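Local coordinates for designed Anbu Protein (Synthetic construct, PDB 5LOY), which is a consensus-designed ancestral beta subunit of the proteasome family that assembles helically and is probably, like its Ntn-hydrolase relatives, a peptide-bond hydrolase, at residues 34-39 against 71-76; 44-49 against 112-117; 60-65 against 84-89; 76-81 against 119-124; 192-197 against 204-209. All coordinates share one frame; numbering follows the deposited sequence.

Overall arrangement
The five contacts join sheets, helices and loops of an Ntn-hydrolase subunit. Interaction 2 lies deepest, its centre about 7 Å from that of the chain, in the sheet that also carries 34-39 of interaction 1; Phe-36 O accepts from Ile-44 N at 2.8 Å. Interaction 3 packs two helices over this sheet, with Val-86 reaching Phe-112. Interaction 4 fixes the start of helix 79-94, and Arg-124 N bonds to Gly-116 O. Interaction 5 belongs to the other sheet, its centre about 13 Å from that of interaction 2; Gln-117 OE1 and Tyr-196 OH, 2.7 Å apart, join the two. Ala-49 touches the N-terminal Thr-1, probably the nucleophile as in active proteasome subunits.

Interaction 1. Residues 34-39 against 71-76; sequences HVFEVP and ERLLTA
Phe-36 and Val-38 on the strand meet Leu-73 and Leu-74 of the connection between helices 52-62 and 79-94, and no hydrogen bond crosses between the segments. The aromatic part is a CH-pi contact. Leu-73 sets its CD1 methyl over one face of the Phe-36 ring, 4.0 Å from the centroid and 20° off the normal, displaced toward the rim; CE1 is the nearest ring atom. The aliphatic part belongs to Leu-74, whose CD2 methyl lies 3.7 Å from Phe-36 CB and 3.9 Å from Val-38 CG2. With chi2 at 175° CD1 continues the chain, and the side branch CD2 turns to the strand, against two residues of the same face. Glu-37, between them, points the other way and bonds through OE2 to Val-203 N.

Polar bonds stay within the loop or lead elsewhere. Thr-75 N donates to Arg-72 O at 3.1 Å, closing a turn around the two leucines, while Arg-42 NH1 reaches Ala-76 O and, weakly, Leu-73 O.

With methyls and one ring face as its means, the contact depends on shape and partly shielded apolar surface, Leu-73 alone of the touching residues being buried: the loop is held against this outer strand without directional bonds.

Interaction 2. Residues 44-49 against 112-117; sequences IVLLTA and FILGGQ
Phe-112 lies across from Thr-48, presenting the CD2-CE2 side of its ring: the Thr-48 CG2 methyl comes in at the ring edge, near its plane, 3.6 Å from CE2. Leu-46 reaches the same ring obliquely, its CD1 3.9 Å from Phe-112 CD2. Because the chi1 of Leu-46 is 177°, CG lies opposite the backbone N and the branch leans over the neighbouring strand; Leu-114 extends likewise, bringing its CD1 to 3.6 Å from Ile-44 CG2. Replacing Phe-112 with alanine would probably open a gap beside Thr-48 CG2 and Leu-46 CD1 and deprive the helices above of an aromatic surface. On the other face Leu-47 and Ile-113 stand side by side, their CB atoms 4.2 Å apart.

Four backbone bonds join Val-45 with Gly-115 and Leu-47 with Ile-113; the one from Leu-47 N to Ile-113 O is 2.9 Å long and almost straight at 174°. Gly-116 faces Ile-44 so closely that a CB there would collide with Ile-44 CA.

Helices 52-62 and 79-94 rest on the Thr-48 and Leu-46 face, and strand 143-147 meets Ile-113 from the opposite side: the central antiparallel pairing of one sheet in the four-layer alpha-beta-beta-alpha sandwich of the Ntn hydrolases.

Interaction 3. Residues 60-65 against 84-89; sequences SLLEER and RLVGEA
Leu-61 and Leu-62, at the last turn of helix 52-62, face helix 79-94, with the backbones nearest where the CA atoms of Leu-61 and Ala-89 stand 6.5 Å apart. The small Ala-89 allows this approach, and both leucines use it: its CB is 4.0 Å from Leu-61 CD2 and equally far from Leu-62 CD2, so a single methyl meets a branch of each.

Leu-62 divides its two branches. CD2 lies beside the Leu-85 turn, 3.8 Å from Leu-85 O, while CD1 points to the sheet side and meets Val-86 CG2 at 4.1 Å. Val-86 itself projects its CB away from helix 52-62, and it is the CG2 branch that still reaches Leu-62; its other methyl, CG1, touches the ring of Phe-112 in the sheet below. For Leu-61 the first torsion, chi1 -155°, swings CG opposite the backbone N and sends CD2 along Ala-89 toward its carbonyl oxygen, 3.7 Å away. Glu-92 and Val-93, one turn further on, continue the surface that Leu-61 packs on.

No hydrogen bond or salt bridge links the segments; the carbonyls of Leu-85 and Ala-89 meet only methyl groups of the other helix here. Aliphatic packing of this kind joins the two helices that form one outer layer of the Ntn-hydrolase sandwich, seated on the sheet containing strands 42-50 and 110-118.

Interaction 4. Residues 76-81 against 119-124; sequences APSMFE and AGEPPR
Arg-124, Met-79 and Glu-121 carry most of this contact. Glu-121 reaches across to the first turn of helix 79-94, where its OE2 accepts from Met-79 N at 3.1 Å through the syn lone pair, with an angle of 158° at the hydrogen. The same oxygen takes a second bond, from Arg-124 NH1 at 3.2 Å; this donor stands well above the carboxylate plane, although the oxygen lies close to the guanidinium plane. Two donors from different directions thus hold OE2 in place.

Arg-124 turns at chi3 (80°), which brings its guanidinium back toward the helix start. Phe-80 N lies over one face of the group, and Phe-80 CB is 3.8 Å from Arg-124 NH2. Arg-124 NE forms a salt bridge with Glu-136, so the arginine is shared between two acids.

Met-79 runs at about a right angle to Glu-121, with CG 3.6 Å from OE1, and its CB packs 4.1 Å from Arg-124 CD. Its CE end bends away into the core, against Leu-114.

Beside them Ser-78 OG accepts from Glu-81 N at 3.2 Å. This is a serine N-cap, supplemented by a glutamate from the loop between strands 110-118 and 124-128 that takes up the N-H of Met-79.

Interaction 5. Residues 192-197 against 204-209; sequences DLLVYE and GHRRRI
Asp-192 and Arg-208 form the ionic part of the contact. Arg-208 NH2 donates to Asp-192 OD2 at 3.3 Å, a weak but straight bond (173°) within a salt bridge; the oxygen lies at the guanidinium edge, the two planes 37° apart. Asp-192 OD1 pairs with Arg-31, and Arg-206 NH2 stays 4.1 Å from Asp-192 OD1, beyond a salt bridge. An asparagine in place of Asp-192 is likely to leave Arg-31 and Arg-208, which approach each other closely, without the negative charge between them.

Backbone bonds tie Leu-193 to Arg-207 and Val-195 to His-205; Leu-193 N to Arg-207 O measures 2.9 Å, while His-205 N to Val-195 O is weak.

Apolar contacts are looser: Leu-194 CD1 lies 4.1 Å from Arg-206 CD, and Leu-193 CB 4.3 Å from Ile-209 CD1. Trp-239 of the second subunit stacks on His-205 and packs on Leu-193 and Val-195.

Together these make an antiparallel beta hairpin at the margin of the second sheet of the Ntn-hydrolase sandwich.

Interaction 1. Residues 34-39 against 71-76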
# COMPACT_ATOMS: atom_id res chain seq x y z
N HIS A 34 1.84 -1.11 -24.46
CA HIS A 34 1.98 -1.53 -25.86
C HIS A 34 0.59 -1.79 -26.45
O HIS A 34 -0.23 -2.49 -25.86
CB HIS A 34 2.83 -2.80 -25.98
CG HIS A 34 4.14 -2.72 -25.26
ND1 HIS A 34 5.33 -2.42 -25.89
CD2 HIS A 34 4.44 -2.87 -23.94
CE1 HIS A 34 6.31 -2.40 -25.00
NE2 HIS A 34 5.79 -2.67 -23.81
N VAL A 35 0.34 -1.23 -27.63
CA VAL A 35 -0.96 -1.26 -28.25
C VAL A 35 -0.92 -1.98 -29.60
O VAL A 35 -0.07 -1.71 -30.44
CB VAL A 35 -1.48 0.17 -28.44
CG1 VAL A 35 -2.83 0.16 -29.13
CG2 VAL A 35 -1.57 0.87 -27.09
N PHE A 36 -1.85 -2.91 -29.78
CA PHE A 36 -2.02 -3.62 -31.04
C PHE A 36 -3.44 -3.29 -31.51
O PHE A 36 -4.41 -3.62 -30.86
CB PHE A 36 -1.81 -5.12 -30.81
CG PHE A 36 -0.52 -5.43 -30.12
CD1 PHE A 36 -0.41 -5.34 -28.75
CD2 PHE A 36 0.63 -5.74 -30.86
CE1 PHE A 36 0.80 -5.58 -28.11
CE2 PHE A 36 1.86 -5.99 -30.23
CZ PHE A 36 1.93 -5.91 -28.85
N GLU A 37 -3.52 -2.59 -32.64
CA GLU A 37 -4.77 -2.04 -33.11
C GLU A 37 -4.98 -2.43 -34.58
O GLU A 37 -4.07 -2.28 -35.40
CB GLU A 37 -4.76 -0.51 -32.95
CG GLU A 37 -6.06 0.18 -33.40
CD GLU A 37 -6.00 1.72 -33.43
OE1 GLU A 37 -4.90 2.29 -33.56
OE2 GLU A 37 -7.07 2.38 -33.32
N VAL A 38 -6.17 -2.96 -34.91
CA VAL A 38 -6.67 -2.97 -36.29
C VAL A 38 -7.94 -2.14 -36.28
O VAL A 38 -8.98 -2.61 -35.83
CB VAL A 38 -6.96 -4.38 -36.82
CG1 VAL A 38 -7.50 -4.32 -38.25
CG2 VAL A 38 -5.70 -5.22 -36.78
N PRO A 39 -7.87 -0.89 -36.76
CA PRO A 39 -9.00 0.02 -36.52
C PRO A 39 -10.27 -0.51 -37.17
O PRO A 39 -10.23 -0.93 -38.32
CB PRO A 39 -8.54 1.33 -37.18
CG PRO A 39 -7.06 1.20 -37.35
CD PRO A 39 -6.81 -0.26 -37.58
N GLU A 71 -1.95 -17.28 -34.06
CA GLU A 71 -0.89 -17.35 -33.04
C GLU A 71 -0.16 -16.02 -32.80
O GLU A 71 0.82 -16.01 -32.07
CB GLU A 71 0.16 -18.43 -33.42
CG GLU A 71 -0.40 -19.85 -33.52
CD GLU A 71 -0.66 -20.53 -32.18
OE1 GLU A 71 -1.77 -21.06 -32.07
OE2 GLU A 71 0.20 -20.56 -31.26
N ARG A 72 -0.63 -14.93 -33.42
CA ARG A 72 -0.14 -13.55 -33.14
C ARG A 72 -1.27 -12.83 -32.37
O ARG A 72 -2.45 -13.21 -32.47
CB ARG A 72 0.25 -12.81 -34.45
N LEU A 73 -0.92 -11.84 -31.56
CA LEU A 73 -1.95 -11.09 -30.83
C LEU A 73 -3.01 -10.45 -31.75
O LEU A 73 -4.20 -10.40 -31.40
CB LEU A 73 -1.35 -10.01 -29.94
CG LEU A 73 -0.73 -10.42 -28.59
CD1 LEU A 73 -0.29 -9.18 -27.84
CD2 LEU A 73 -1.72 -11.20 -27.75
N LEU A 74 -2.59 -9.95 -32.92
CA LEU A 74 -3.53 -9.36 -33.89
C LEU A 74 -4.51 -10.36 -34.52
O LEU A 74 -5.56 -9.95 -35.02
CB LEU A 74 -2.77 -8.63 -35.00
CG LEU A 74 -2.04 -7.34 -34.61
CD1 LEU A 74 -1.25 -6.81 -35.80
CD2 LEU A 74 -3.01 -6.29 -34.11
N THR A 75 -4.19 -11.65 -34.52
CA THR A 75 -5.05 -12.66 -35.16
C THR A 75 -5.69 -13.66 -34.19
O THR A 75 -6.28 -14.64 -34.62
CB THR A 75 -4.24 -13.47 -36.20
OG1 THR A 75 -3.27 -14.28 -35.52
CG2 THR A 75 -3.55 -12.54 -37.20
N ALA A 76 -5.54 -13.44 -32.90
CA ALA A 76 -6.14 -14.34 -31.93
C ALA A 76 -7.65 -14.21 -31.99
O ALA A 76 -8.18 -13.12 -32.08
CB ALA A 76 -5.63 -13.99 -30.55

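Interaction 2. Residues 44-49 against 112-117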
# COMPACT_ATOMS: atom_id res chain seq x y z
N ILE A 44 -6.10 -4.12 -28.72
CA ILE A 44 -5.53 -4.89 -27.61
C ILE A 44 -4.41 -4.11 -26.95
O ILE A 44 -3.53 -3.60 -27.64
CB ILE A 44 -4.98 -6.22 -28.13
CG1 ILE A 44 -6.15 -7.09 -28.58
CG2 ILE A 44 -4.19 -6.93 -27.04
CD1 ILE A 44 -5.70 -8.32 -29.31
N VAL A 45 -4.44 -4.02 -25.63
CA VAL A 45 -3.45 -3.25 -24.89
C VAL A 45 -2.76 -4.14 -23.89
O VAL A 45 -3.42 -4.85 -23.15
CB VAL A 45 -4.10 -2.12 -24.09
CG1 VAL A 45 -3.04 -1.28 -23.40
CG2 VAL A 45 -4.96 -1.25 -24.99
N LEU A 46 -1.42 -4.07 -23.87
CA LEU A 46 -0.58 -4.89 -22.99
C LEU A 46 0.28 -4.01 -22.08
O LEU A 46 1.01 -3.14 -22.56
CB LEU A 46 0.29 -5.81 -23.85
CG LEU A 46 1.30 -6.72 -23.14
CD1 LEU A 46 0.60 -7.79 -22.32
CD2 LEU A 46 2.22 -7.37 -24.15
N LEU A 47 0.19 -4.21 -20.77
CA LEU A 47 1.01 -3.50 -19.81
C LEU A 47 1.96 -4.50 -19.17
O LEU A 47 1.55 -5.62 -18.83
CB LEU A 47 0.15 -2.85 -18.72
CG LEU A 47 -1.08 -2.05 -19.15
CD1 LEU A 47 -1.84 -1.54 -17.93
CD2 LEU A 47 -0.72 -0.88 -20.05
N THR A 48 3.21 -4.06 -18.97
CA THR A 48 4.27 -4.90 -18.46
C THR A 48 4.82 -4.51 -17.06
O THR A 48 4.82 -3.34 -16.68
CB THR A 48 5.47 -4.89 -19.43
OG1 THR A 48 6.08 -3.60 -19.43
CG2 THR A 48 5.00 -5.21 -20.82
N ALA A 49 5.31 -5.49 -16.32
CA ALA A 49 6.00 -5.24 -15.06
C ALA A 49 7.02 -6.33 -14.77
O ALA A 49 6.88 -7.47 -15.23
CB ALA A 49 5.00 -5.18 -13.94
N PHE A 112 2.00 -9.28 -16.38
CA PHE A 112 1.34 -8.47 -17.39
C PHE A 112 -0.14 -8.26 -17.12
O PHE A 112 -0.80 -9.06 -16.44
CB PHE A 112 1.47 -9.13 -18.76
CG PHE A 112 2.89 -9.43 -19.17
CD1 PHE A 112 3.51 -10.60 -18.76
CD2 PHE A 112 3.60 -8.55 -19.95
CE1 PHE A 112 4.80 -10.88 -19.11
CE2 PHE A 112 4.89 -8.82 -20.31
CZ PHE A 112 5.49 -9.99 -19.90
N ILE A 113 -0.68 -7.19 -17.71
CA ILE A 113 -2.11 -6.98 -17.80
C ILE A 113 -2.47 -6.85 -19.26
O ILE A 113 -1.78 -6.14 -20.01
CB ILE A 113 -2.52 -5.69 -17.08
CG1 ILE A 113 -2.47 -5.93 -15.58
CG2 ILE A 113 -3.92 -5.26 -17.49
CD1 ILE A 113 -2.58 -4.65 -14.76
N LEU A 114 -3.52 -7.54 -19.68
CA LEU A 114 -3.88 -7.59 -21.08
C LEU A 114 -5.34 -7.33 -21.17
O LEU A 114 -6.14 -8.00 -20.52
CB LEU A 114 -3.58 -8.98 -21.66
CG LEU A 114 -4.01 -9.14 -23.12
CD1 LEU A 114 -3.01 -8.46 -24.03
CD2 LEU A 114 -4.13 -10.58 -23.53
N GLY A 115 -5.73 -6.38 -22.00
CA GLY A 115 -7.16 -6.13 -22.22
C GLY A 115 -7.47 -5.51 -23.55
O GLY A 115 -6.58 -5.11 -24.29
N GLY A 116 -8.75 -5.44 -23.87
CA GLY A 116 -9.17 -4.88 -25.14
C GLY A 116 -10.51 -5.41 -25.59
O GLY A 116 -11.27 -5.95 -24.79
N GLN A 117 -10.79 -5.27 -26.89
CA GLN A 117 -12.04 -5.73 -27.46
C GLN A 117 -11.81 -6.23 -28.88
O GLN A 117 -11.12 -5.60 -29.66
CB GLN A 117 -13.10 -4.64 -27.43
CG GLN A 117 -14.42 -5.09 -28.03
CD GLN A 117 -15.56 -4.13 -27.76
OE1 GLN A 117 -15.38 -2.93 -27.61
NE2 GLN A 117 -16.76 -4.67 -27.72

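Interaction 3. Residues 60-65 against 84-89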
# COMPACT_ATOMS: atom_id res chain seq x y z
N SER A 60 9.14 -9.32 -27.80
CA SER A 60 9.81 -9.66 -29.05
C SER A 60 9.26 -10.95 -29.63
O SER A 60 9.14 -11.10 -30.84
CB SER A 60 11.31 -9.83 -28.83
OG SER A 60 11.98 -10.17 -30.03
N LEU A 61 8.91 -11.89 -28.76
CA LEU A 61 8.36 -13.17 -29.17
C LEU A 61 6.94 -13.01 -29.77
O LEU A 61 6.61 -13.67 -30.72
CB LEU A 61 8.32 -14.10 -27.96
CG LEU A 61 8.34 -15.59 -28.13
CD1 LEU A 61 9.38 -16.02 -29.13
CD2 LEU A 61 8.64 -16.22 -26.78
N LEU A 62 6.12 -12.15 -29.16
CA LEU A 62 4.75 -11.89 -29.61
C LEU A 62 4.67 -11.14 -30.91
O LEU A 62 3.63 -11.15 -31.53
CB LEU A 62 3.97 -11.08 -28.56
CG LEU A 62 3.78 -11.81 -27.24
CD1 LEU A 62 3.27 -10.88 -26.16
CD2 LEU A 62 2.85 -13.00 -27.42
N GLU A 63 5.74 -10.44 -31.29
CA GLU A 63 5.80 -9.69 -32.54
C GLU A 63 6.52 -10.46 -33.65
O GLU A 63 6.62 -9.94 -34.77
CB GLU A 63 6.53 -8.37 -32.33
CG GLU A 63 5.84 -7.37 -31.40
CD GLU A 63 6.71 -6.13 -31.10
OE1 GLU A 63 7.94 -6.13 -31.38
OE2 GLU A 63 6.13 -5.12 -30.59
N GLU A 64 7.01 -11.66 -33.39
CA GLU A 64 7.79 -12.38 -34.41
C GLU A 64 6.99 -12.54 -35.70
O GLU A 64 5.93 -13.18 -35.71
CB GLU A 64 8.31 -13.73 -33.89
CG GLU A 64 9.73 -13.64 -33.33
CD GLU A 64 10.24 -14.96 -32.74
OE1 GLU A 64 9.82 -16.05 -33.19
OE2 GLU A 64 11.08 -14.90 -31.81
N ARG A 65 7.55 -11.99 -36.78
CA ARG A 65 6.83 -11.69 -38.04
C ARG A 65 6.15 -12.89 -38.74
O ARG A 65 5.08 -12.72 -39.34
CB ARG A 65 7.78 -10.98 -39.03
N ARG A 84 -3.64 -16.33 -23.27
CA ARG A 84 -2.92 -17.57 -23.35
C ARG A 84 -1.62 -17.45 -24.16
O ARG A 84 -0.62 -18.07 -23.82
CB ARG A 84 -3.82 -18.63 -23.96
CG ARG A 84 -3.37 -20.04 -23.67
CD ARG A 84 -4.56 -20.98 -23.71
NE ARG A 84 -4.16 -22.31 -24.15
CZ ARG A 84 -4.97 -23.17 -24.78
NH1 ARG A 84 -6.24 -22.82 -25.04
NH2 ARG A 84 -4.52 -24.37 -25.16
N LEU A 85 -1.63 -16.64 -25.22
CA LEU A 85 -0.40 -16.39 -25.97
C LEU A 85 0.65 -15.66 -25.13
O LEU A 85 1.83 -15.97 -25.23
CB LEU A 85 -0.66 -15.58 -27.24
CG LEU A 85 -1.39 -16.29 -28.38
CD1 LEU A 85 -1.72 -15.29 -29.46
CD2 LEU A 85 -0.58 -17.45 -28.92
N VAL A 86 0.22 -14.69 -24.34
CA VAL A 86 1.16 -13.93 -23.54
C VAL A 86 1.79 -14.85 -22.51
O VAL A 86 3.01 -14.85 -22.31
CB VAL A 86 0.49 -12.75 -22.84
CG1 VAL A 86 1.45 -12.08 -21.86
CG2 VAL A 86 -0.00 -11.73 -23.87
N GLY A 87 0.96 -15.64 -21.87
CA GLY A 87 1.41 -16.61 -20.89
C GLY A 87 2.35 -17.66 -21.44
O GLY A 87 3.31 -18.02 -20.78
N GLU A 88 2.08 -18.15 -22.64
CA GLU A 88 2.96 -19.14 -23.25
C GLU A 88 4.31 -18.53 -23.64
O GLU A 88 5.34 -19.18 -23.55
CB GLU A 88 2.30 -19.79 -24.45
CG GLU A 88 1.41 -20.98 -24.08
CD GLU A 88 0.45 -21.38 -25.22
OE1 GLU A 88 -0.63 -21.98 -24.93
OE2 GLU A 88 0.77 -21.10 -26.41
N ALA A 89 4.29 -17.28 -24.08
CA ALA A 89 5.51 -16.57 -24.44
C ALA A 89 6.38 -16.36 -23.20
O ALA A 89 7.59 -16.55 -23.24
CB ALA A 89 5.16 -15.23 -25.09

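Interaction 4. Residues 76-81 against 119-124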
# COMPACT_ATOMS: atom_id res chain seq x y z
N ALA A 76 -5.54 -13.44 -32.90
CA ALA A 76 -6.14 -14.34 -31.93
C ALA A 76 -7.65 -14.21 -31.99
O ALA A 76 -8.18 -13.12 -32.08
CB ALA A 76 -5.63 -13.99 -30.55
N PRO A 77 -8.36 -15.34 -31.94
CA PRO A 77 -9.81 -15.31 -32.12
C PRO A 77 -10.59 -14.79 -30.91
O PRO A 77 -11.77 -14.48 -31.04
CB PRO A 77 -10.16 -16.77 -32.40
CG PRO A 77 -9.09 -17.55 -31.70
CD PRO A 77 -7.84 -16.70 -31.72
N SER A 78 -9.97 -14.71 -29.74
CA SER A 78 -10.65 -14.18 -28.55
C SER A 78 -9.60 -13.66 -27.58
O SER A 78 -8.44 -14.02 -27.67
CB SER A 78 -11.52 -15.25 -27.88
OG SER A 78 -10.75 -16.13 -27.10
N MET A 79 -10.00 -12.76 -26.70
CA MET A 79 -9.08 -12.23 -25.70
C MET A 79 -8.57 -13.31 -24.75
O MET A 79 -7.47 -13.22 -24.26
CB MET A 79 -9.74 -11.12 -24.90
CG MET A 79 -9.87 -9.81 -25.68
SD MET A 79 -8.34 -8.88 -25.90
CE MET A 79 -7.39 -9.32 -24.48
N PHE A 80 -9.38 -14.33 -24.50
CA PHE A 80 -8.91 -15.46 -23.72
C PHE A 80 -7.71 -16.12 -24.43
O PHE A 80 -6.70 -16.38 -23.79
CB PHE A 80 -10.05 -16.46 -23.47
CG PHE A 80 -9.68 -17.61 -22.57
CD1 PHE A 80 -9.10 -18.76 -23.10
CD2 PHE A 80 -9.95 -17.56 -21.20
CE1 PHE A 80 -8.77 -19.83 -22.27
CE2 PHE A 80 -9.63 -18.62 -20.38
CZ PHE A 80 -9.04 -19.75 -20.92
N GLU A 81 -7.82 -16.38 -25.72
CA GLU A 81 -6.69 -16.94 -26.46
C GLU A 81 -5.50 -15.98 -26.51
O GLU A 81 -4.35 -16.40 -26.47
CB GLU A 81 -7.11 -17.36 -27.86
CG GLU A 81 -8.07 -18.57 -27.90
CD GLU A 81 -7.52 -19.84 -27.22
OE1 GLU A 81 -6.31 -20.17 -27.42
OE2 GLU A 81 -8.28 -20.52 -26.47
N ALA A 119 -14.02 -7.51 -32.31
CA ALA A 119 -15.39 -7.32 -32.84
C ALA A 119 -16.32 -8.49 -32.50
O ALA A 119 -15.93 -9.66 -32.66
CB ALA A 119 -15.34 -7.12 -34.34
N GLY A 120 -17.54 -8.18 -32.02
CA GLY A 120 -18.57 -9.19 -31.68
C GLY A 120 -18.36 -9.95 -30.37
O GLY A 120 -18.84 -11.05 -30.17
N GLU A 121 -17.61 -9.34 -29.48
CA GLU A 121 -17.23 -9.95 -28.21
C GLU A 121 -17.19 -8.68 -27.31
O GLU A 121 -16.89 -7.59 -27.79
CB GLU A 121 -15.85 -10.66 -28.39
CG GLU A 121 -15.29 -11.52 -27.25
CD GLU A 121 -13.75 -11.46 -27.09
OE1 GLU A 121 -13.17 -10.34 -26.93
OE2 GLU A 121 -13.11 -12.53 -27.05
N PRO A 122 -17.58 -8.78 -26.04
CA PRO A 122 -17.45 -7.54 -25.27
C PRO A 122 -16.01 -7.20 -24.92
O PRO A 122 -15.10 -7.96 -25.25
CB PRO A 122 -18.27 -7.83 -23.99
CG PRO A 122 -18.49 -9.30 -23.97
CD PRO A 122 -18.48 -9.75 -25.40
N PRO A 123 -15.79 -6.04 -24.29
CA PRO A 123 -14.46 -5.71 -23.78
C PRO A 123 -14.08 -6.62 -22.62
O PRO A 123 -14.95 -6.94 -21.80
CB PRO A 123 -14.59 -4.25 -23.29
CG PRO A 123 -15.88 -3.75 -23.85
CD PRO A 123 -16.75 -4.94 -24.09
N ARG A 124 -12.81 -7.03 -22.55
CA ARG A 124 -12.34 -7.97 -21.54
C ARG A 124 -10.96 -7.57 -21.00
O ARG A 124 -10.21 -6.83 -21.66
CB ARG A 124 -12.29 -9.39 -22.12
CG ARG A 124 -13.64 -9.92 -22.56
CD ARG A 124 -13.52 -11.21 -23.36
NE ARG A 124 -13.33 -12.37 -22.49
CZ ARG A 124 -13.24 -13.64 -22.91
NH1 ARG A 124 -13.27 -13.93 -24.22
NH2 ARG A 124 -13.08 -14.61 -22.02

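Interaction 5. Residues 192-197 against 204-209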
# COMPACT_ATOMS: atom_id res chain seq x y z
N ASP A 192 1.69 6.84 -19.04
CA ASP A 192 0.88 6.64 -20.22
C ASP A 192 -0.55 6.36 -19.75
O ASP A 192 -0.77 5.68 -18.75
CB ASP A 192 1.44 5.51 -21.09
CG ASP A 192 2.76 5.89 -21.77
OD1 ASP A 192 2.72 6.63 -22.78
OD2 ASP A 192 3.86 5.48 -21.27
N LEU A 193 -1.51 6.96 -20.45
CA LEU A 193 -2.92 6.82 -20.15
C LEU A 193 -3.70 6.52 -21.43
O LEU A 193 -3.55 7.24 -22.43
CB LEU A 193 -3.44 8.10 -19.53
CG LEU A 193 -4.96 8.12 -19.28
CD1 LEU A 193 -5.33 7.15 -18.16
CD2 LEU A 193 -5.45 9.53 -18.94
N LEU A 194 -4.55 5.48 -21.39
CA LEU A 194 -5.38 5.13 -22.54
C LEU A 194 -6.80 4.85 -22.09
O LEU A 194 -7.01 4.08 -21.16
CB LEU A 194 -4.79 3.93 -23.25
CG LEU A 194 -5.37 3.58 -24.62
CD1 LEU A 194 -4.35 2.77 -25.41
CD2 LEU A 194 -6.68 2.82 -24.53
N VAL A 195 -7.75 5.48 -22.75
CA VAL A 195 -9.17 5.34 -22.43
C VAL A 195 -9.91 4.84 -23.65
O VAL A 195 -9.86 5.48 -24.70
CB VAL A 195 -9.80 6.69 -22.00
CG1 VAL A 195 -11.31 6.55 -21.81
CG2 VAL A 195 -9.16 7.19 -20.72
N TYR A 196 -10.57 3.69 -23.52
CA TYR A 196 -11.18 2.97 -24.66
C TYR A 196 -12.69 2.91 -24.49
O TYR A 196 -13.16 2.42 -23.47
CB TYR A 196 -10.60 1.53 -24.77
CG TYR A 196 -11.33 0.70 -25.81
CD1 TYR A 196 -11.06 0.87 -27.17
CD2 TYR A 196 -12.32 -0.19 -25.46
CE1 TYR A 196 -11.75 0.16 -28.12
CE2 TYR A 196 -13.02 -0.91 -26.41
CZ TYR A 196 -12.74 -0.72 -27.74
OH TYR A 196 -13.43 -1.41 -28.72
N GLU A 197 -13.43 3.40 -25.48
CA GLU A 197 -14.90 3.33 -25.45
C GLU A 197 -15.45 2.01 -26.02
O GLU A 197 -15.13 1.63 -27.15
CB GLU A 197 -15.52 4.46 -26.27
CG GLU A 197 -15.48 5.85 -25.65
CD GLU A 197 -16.18 6.91 -26.52
OE1 GLU A 197 -16.87 6.58 -27.51
OE2 GLU A 197 -16.02 8.11 -26.21
N GLY A 204 -9.37 5.63 -28.84
CA GLY A 204 -10.03 6.95 -28.83
C GLY A 204 -9.14 8.01 -28.21
O GLY A 204 -8.78 8.98 -28.86
N HIS A 205 -8.77 7.80 -26.96
CA HIS A 205 -7.90 8.73 -26.25
C HIS A 205 -6.68 8.03 -25.69
O HIS A 205 -6.77 7.00 -25.00
CB HIS A 205 -8.62 9.48 -25.12
CG HIS A 205 -9.85 10.24 -25.57
ND1 HIS A 205 -11.12 10.03 -25.06
CD2 HIS A 205 -9.97 11.25 -26.46
CE1 HIS A 205 -11.96 10.87 -25.64
NE2 HIS A 205 -11.29 11.62 -26.49
N ARG A 206 -5.51 8.57 -26.01
CA ARG A 206 -4.26 8.04 -25.53
C ARG A 206 -3.25 9.17 -25.45
O ARG A 206 -3.05 9.88 -26.43
CB ARG A 206 -3.79 6.92 -26.45
CG ARG A 206 -2.30 6.84 -26.74
CD ARG A 206 -1.59 5.73 -26.02
NE ARG A 206 -0.87 4.89 -26.98
CZ ARG A 206 0.24 4.20 -26.71
NH1 ARG A 206 0.78 3.45 -27.68
NH2 ARG A 206 0.81 4.23 -25.50
N ARG A 207 -2.64 9.35 -24.29
CA ARG A 207 -1.56 10.31 -24.18
C ARG A 207 -0.53 10.00 -23.10
O ARG A 207 -0.71 9.11 -22.27
CB ARG A 207 -2.09 11.74 -24.01
CG ARG A 207 -2.70 12.06 -22.67
CD ARG A 207 -3.33 13.45 -22.73
NE ARG A 207 -3.70 13.94 -21.40
CZ ARG A 207 -2.97 14.77 -20.64
NH1 ARG A 207 -1.80 15.23 -21.06
NH2 ARG A 207 -3.43 15.14 -19.45
N ARG A 208 0.55 10.77 -23.18
CA ARG A 208 1.65 10.74 -22.25
C ARG A 208 1.55 11.97 -21.32
O ARG A 208 1.33 13.09 -21.76
CB ARG A 208 2.95 10.73 -23.07
CG ARG A 208 4.24 10.86 -22.28
CD ARG A 208 5.44 10.18 -22.97
NE ARG A 208 5.58 8.77 -22.56
CZ ARG A 208 6.72 8.08 -22.62
NH1 ARG A 208 7.81 8.64 -23.10
NH2 ARG A 208 6.75 6.81 -22.20
N ILE A 209 1.66 11.73 -20.02
CA ILE A 209 1.56 12.76 -19.00
C ILE A 209 2.92 12.95 -18.35
O ILE A 209 3.39 12.05 -17.64
CB ILE A 209 0.54 12.32 -17.94
CG1 ILE A 209 -0.86 12.30 -18.55
CG2 ILE A 209 0.55 13.27 -16.75
CD1 ILE A 209 -1.89 11.63 -17.68